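Local atomic coordinates of cobalamin biosynthesis protein CobN (Mycobacterium tuberculosis, PDB entry 7C6O), a protein that probably serves as the large, catalytic subunit of cobaltochelatase, the ligase that inserts cobalt into the corrin ring during cobalamin biosynthesis. Residues 296-308 against 563-575. Residues are numbered along the deposited sequence; the frame is centred on the assembly and turned at random.
Sequences WCANDDGLSPLDV and WLPGKTLGMSASC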
loop_
_atom_site.group_PDB
_atom_site.type_symbol
_atom_site.label_atom_id
_atom_site.label_comp_id
_atom_site.label_asym_id
_atom_site.label_seq_id
_atom_site.Cartn_x
_atom_site.Cartn_y
_atom_site.Cartn_z
ATOM N N TRP A 296 14.169 -14.033 -11.614
ATOM C CA TRP A 296 12.896 -14.046 -10.902
ATOM C C TRP A 296 12.823 -15.213 -9.926
ATOM O O TRP A 296 12.375 -15.049 -8.785
ATOM C CB TRP A 296 11.748 -14.103 -11.911
ATOM C CG TRP A 296 10.373 -14.229 -11.318
ATOM C CD1 TRP A 296 9.655 -13.254 -10.684
ATOM C CD2 TRP A 296 9.535 -15.392 -11.342
ATOM N NE1 TRP A 296 8.426 -13.744 -10.301
ATOM C CE2 TRP A 296 8.329 -15.053 -10.695
ATOM C CE3 TRP A 296 9.691 -16.689 -11.845
ATOM C CZ2 TRP A 296 7.284 -15.962 -10.541
ATOM C CZ3 TRP A 296 8.652 -17.592 -11.687
ATOM C CH2 TRP A 296 7.464 -17.224 -11.040
ATOM N N CYS A 297 13.266 -16.398 -10.350
ATOM C CA CYS A 297 13.250 -17.555 -9.461
ATOM C C CYS A 297 14.234 -17.404 -8.310
ATOM O O CYS A 297 13.980 -17.909 -7.210
ATOM C CB CYS A 297 13.569 -18.828 -10.245
ATOM S SG CYS A 297 12.270 -19.357 -11.371
ATOM N N ALA A 298 15.350 -16.709 -8.537
ATOM C CA ALA A 298 16.437 -16.695 -7.564
ATOM C C ALA A 298 16.153 -15.795 -6.367
ATOM O O ALA A 298 16.585 -16.110 -5.252
ATOM C CB ALA A 298 17.736 -16.255 -8.242
ATOM N N ASN A 299 15.444 -14.689 -6.565
ATOM C CA ASN A 299 15.294 -13.666 -5.540
ATOM C C ASN A 299 13.861 -13.599 -5.030
ATOM O O ASN A 299 12.926 -14.100 -5.660
ATOM C CB ASN A 299 15.704 -12.291 -6.083
ATOM C CG ASN A 299 17.038 -12.322 -6.796
ATOM O OD1 ASN A 299 17.167 -11.823 -7.915
ATOM N ND2 ASN A 299 18.037 -12.917 -6.159
ATOM N N ASP A 300 13.702 -12.970 -3.860
ATOM C CA ASP A 300 12.385 -12.542 -3.408
ATOM C C ASP A 300 11.997 -11.188 -3.983
ATOM O O ASP A 300 10.845 -10.771 -3.828
ATOM C CB ASP A 300 12.325 -12.478 -1.878
ATOM C CG ASP A 300 12.389 -13.850 -1.233
ATOM O OD1 ASP A 300 13.387 -14.135 -0.538
ATOM O OD2 ASP A 300 11.445 -14.646 -1.429
ATOM N N ASP A 301 12.933 -10.502 -4.634
ATOM C CA ASP A 301 12.684 -9.240 -5.324
ATOM C C ASP A 301 12.119 -9.577 -6.697
ATOM O O ASP A 301 12.848 -9.680 -7.686
ATOM C CB ASP A 301 13.974 -8.433 -5.420
ATOM C CG ASP A 301 13.748 -7.020 -5.901
ATOM O OD1 ASP A 301 12.576 -6.598 -5.999
ATOM O OD2 ASP A 301 14.751 -6.332 -6.180
ATOM N N GLY A 302 10.795 -9.740 -6.759
ATOM C CA GLY A 302 10.185 -10.374 -7.917
ATOM C C GLY A 302 10.279 -9.555 -9.192
ATOM O O GLY A 302 10.577 -10.092 -10.263
ATOM N N LEU A 303 10.016 -8.255 -9.103
ATOM C CA LEU A 303 9.993 -7.386 -10.271
ATOM C C LEU A 303 11.082 -6.331 -10.169
ATOM O O LEU A 303 11.409 -5.850 -9.080
ATOM C CB LEU A 303 8.630 -6.692 -10.434
ATOM C CG LEU A 303 7.570 -7.369 -11.307
ATOM C CD1 LEU A 303 7.209 -8.744 -10.759
ATOM C CD2 LEU A 303 6.332 -6.480 -11.409
ATOM N N SER A 304 11.641 -5.972 -11.325
ATOM C CA SER A 304 12.537 -4.834 -11.394
ATOM C C SER A 304 11.774 -3.561 -11.034
ATOM O O SER A 304 10.550 -3.501 -11.174
ATOM C CB SER A 304 13.127 -4.707 -12.795
ATOM O OG SER A 304 12.124 -4.303 -13.711
ATOM N N PRO A 305 12.479 -2.526 -10.565
ATOM C CA PRO A 305 11.797 -1.243 -10.311
ATOM C C PRO A 305 11.035 -0.712 -11.516
ATOM O O PRO A 305 9.963 -0.116 -11.348
ATOM C CB PRO A 305 12.954 -0.319 -9.903
ATOM C CG PRO A 305 13.964 -1.247 -9.297
ATOM C CD PRO A 305 13.885 -2.505 -10.125
ATOM N N LEU A 306 11.551 -0.921 -12.731
ATOM C CA LEU A 306 10.818 -0.501 -13.922
ATOM C C LEU A 306 9.500 -1.252 -14.053
ATOM O O LEU A 306 8.461 -0.656 -14.368
ATOM C CB LEU A 306 11.675 -0.710 -15.172
ATOM C CG LEU A 306 10.910 -0.837 -16.494
ATOM C CD1 LEU A 306 10.270 0.488 -16.895
ATOM C CD2 LEU A 306 11.814 -1.365 -17.602
ATOM N N ASP A 307 9.519 -2.566 -13.819
ATOM C CA ASP A 307 8.299 -3.351 -13.970
ATOM C C ASP A 307 7.294 -3.059 -12.862
ATOM O O ASP A 307 6.085 -3.116 -13.103
ATOM C CB ASP A 307 8.636 -4.840 -14.021
ATOM C CG ASP A 307 9.272 -5.244 -15.342
ATOM O OD1 ASP A 307 9.413 -4.373 -16.227
ATOM O OD2 ASP A 307 9.629 -6.430 -15.495
ATOM N N VAL A 308 7.768 -2.738 -11.654
ATOM C CA VAL A 308 6.857 -2.341 -10.580
ATOM C C VAL A 308 6.042 -1.128 -11.004
ATOM O O VAL A 308 4.814 -1.096 -10.860
ATOM C CB VAL A 308 7.637 -2.060 -9.283
ATOM C CG1 VAL A 308 6.722 -1.402 -8.247
ATOM C CG2 VAL A 308 8.243 -3.340 -8.735
ATOM N N TRP A 563 0.233 -11.172 3.461
ATOM C CA TRP A 563 1.473 -10.864 4.160
ATOM C C TRP A 563 2.307 -12.107 4.439
ATOM O O TRP A 563 3.293 -12.024 5.180
ATOM C CB TRP A 563 1.170 -10.118 5.463
ATOM C CG TRP A 563 0.467 -8.821 5.217
ATOM C CD1 TRP A 563 -0.881 -8.603 5.228
ATOM C CD2 TRP A 563 1.076 -7.567 4.890
ATOM N NE1 TRP A 563 -1.148 -7.283 4.938
ATOM C CE2 TRP A 563 0.037 -6.628 4.726
ATOM C CE3 TRP A 563 2.399 -7.144 4.722
ATOM C CZ2 TRP A 563 0.279 -5.293 4.405
ATOM C CZ3 TRP A 563 2.638 -5.816 4.405
ATOM C CH2 TRP A 563 1.582 -4.908 4.250
ATOM N N LEU A 564 1.942 -13.251 3.863
ATOM C CA LEU A 564 2.715 -14.466 4.034
ATOM C C LEU A 564 4.057 -14.347 3.311
ATOM O O LEU A 564 4.193 -13.576 2.357
ATOM C CB LEU A 564 1.941 -15.670 3.502
ATOM C CG LEU A 564 0.671 -16.082 4.250
ATOM C CD1 LEU A 564 0.019 -17.264 3.552
ATOM C CD2 LEU A 564 0.981 -16.414 5.703
ATOM N N PRO A 565 5.067 -15.096 3.758
ATOM C CA PRO A 565 6.375 -15.024 3.101
ATOM C C PRO A 565 6.295 -15.413 1.632
ATOM O O PRO A 565 5.518 -16.284 1.231
ATOM C CB PRO A 565 7.231 -16.017 3.898
ATOM C CG PRO A 565 6.583 -16.069 5.238
ATOM C CD PRO A 565 5.107 -15.927 4.974
ATOM N N GLY A 566 7.114 -14.745 0.836
ATOM C CA GLY A 566 7.130 -14.946 -0.597
ATOM C C GLY A 566 7.799 -13.756 -1.259
ATOM O O GLY A 566 8.377 -12.898 -0.593
ATOM N N LYS A 567 7.699 -13.722 -2.585
ATOM C CA LYS A 567 8.275 -12.605 -3.319
ATOM C C LYS A 567 7.524 -11.310 -3.012
ATOM O O LYS A 567 6.366 -11.315 -2.577
ATOM C CB LYS A 567 8.256 -12.879 -4.824
ATOM C CG LYS A 567 9.026 -14.130 -5.226
ATOM C CD LYS A 567 9.154 -14.250 -6.737
ATOM C CE LYS A 567 9.705 -15.612 -7.130
ATOM N NZ LYS A 567 10.981 -15.934 -6.428
ATOM N N THR A 568 8.215 -10.188 -3.237
ATOM C CA THR A 568 7.617 -8.866 -3.054
ATOM C C THR A 568 6.315 -8.738 -3.835
ATOM O O THR A 568 5.284 -8.315 -3.296
ATOM C CB THR A 568 8.607 -7.792 -3.503
ATOM O OG1 THR A 568 8.997 -8.053 -4.859
ATOM C CG2 THR A 568 9.847 -7.800 -2.623
ATOM N N LEU A 569 6.357 -9.085 -5.116
ATOM C CA LEU A 569 5.185 -9.166 -5.977
ATOM C C LEU A 569 5.600 -9.964 -7.208
ATOM O O LEU A 569 6.766 -10.341 -7.359
ATOM C CB LEU A 569 4.631 -7.781 -6.335
ATOM C CG LEU A 569 5.366 -6.869 -7.321
ATOM C CD1 LEU A 569 4.503 -5.655 -7.641
ATOM C CD2 LEU A 569 6.711 -6.430 -6.778
ATOM N N GLY A 570 4.639 -10.225 -8.087
ATOM C CA GLY A 570 4.872 -11.187 -9.145
ATOM C C GLY A 570 4.967 -12.588 -8.571
ATOM O O GLY A 570 6.001 -13.254 -8.697
ATOM N N MET A 571 3.882 -13.042 -7.941
ATOM C CA MET A 571 3.928 -14.244 -7.120
ATOM C C MET A 571 4.285 -15.472 -7.951
ATOM O O MET A 571 3.907 -15.596 -9.120
ATOM C CB MET A 571 2.586 -14.462 -6.418
ATOM C CG MET A 571 2.008 -13.210 -5.759
ATOM S SD MET A 571 3.197 -12.272 -4.774
ATOM C CE MET A 571 3.529 -13.410 -3.435
ATOM N N SER A 572 5.028 -16.383 -7.327
ATOM C CA SER A 572 5.426 -17.653 -7.918
ATOM C C SER A 572 4.626 -18.789 -7.298
ATOM O O SER A 572 3.862 -18.603 -6.344
ATOM C CB SER A 572 6.925 -17.908 -7.719
ATOM O OG SER A 572 7.209 -18.244 -6.372
ATOM N N ALA A 573 4.825 -19.990 -7.848
ATOM C CA ALA A 573 4.163 -21.170 -7.309
ATOM C C ALA A 573 4.692 -21.554 -5.933
ATOM O O ALA A 573 4.017 -22.290 -5.204
ATOM C CB ALA A 573 4.314 -22.346 -8.277
ATOM N N SER A 574 5.877 -21.079 -5.554
ATOM C CA SER A 574 6.420 -21.384 -4.240
ATOM C C SER A 574 6.111 -20.304 -3.213
ATOM O O SER A 574 6.567 -20.406 -2.070
ATOM C CB SER A 574 7.934 -21.608 -4.327
ATOM O OG SER A 574 8.613 -20.413 -4.655
ATOM N N CYS A 575 5.342 -19.284 -3.588
ATOM C CA CYS A 575 4.986 -18.203 -2.679
ATOM C C CYS A 575 3.758 -18.590 -1.864
ATOM O O CYS A 575 2.760 -19.064 -2.418
ATOM C CB CYS A 575 4.719 -16.912 -3.452
ATOM S SG CYS A 575 6.169 -16.210 -4.261
HETATM O O HOH W 1 11.013 -16.546 -3.656
HETATM O O HOH W 2 10.127 -6.507 -6.536
#
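K567 sets CG beside its backbone N, runs extended through the next two torsions and bends at the last (chi4 -53°), which turns its ammonium group onto the end of helix 293-298, while W296, with CG anti to the backbone N (chi1 175°), crosses the lysine chain at about a right angle. K567 NZ donates to W296 O, in the last turn of the helix, at 2.9 Å and to N299 O, just after it, at 2.8 Å, and also to a water that in turn donates to D300 OD2. Its positive charge probably suits a helix C-terminus. K567 CE forms a CH-pi contact over one indole face, 4.0 Å from the five-membered ring centroid, and W296 NE1 donates in the ring plane to G570 O at 2.9 Å, fixing the ring's rotation. Farther along, one backbone bond, T568 N to D300 O at 2.8 Å, is answered by G302 N donating to the T568 hydroxyl OG1 at 3.1 Å. L569 CD2 packs against L303 CB and V308 CG2. The contact joins the loop between strand 551-555 and helix 576-581 to the turn between helices 293-298 and 305-313; L289 of strand 283-289 touches W296 and L303, helix 343-361 meets W296 and A573, and helix 595-604 meets L569 and M571.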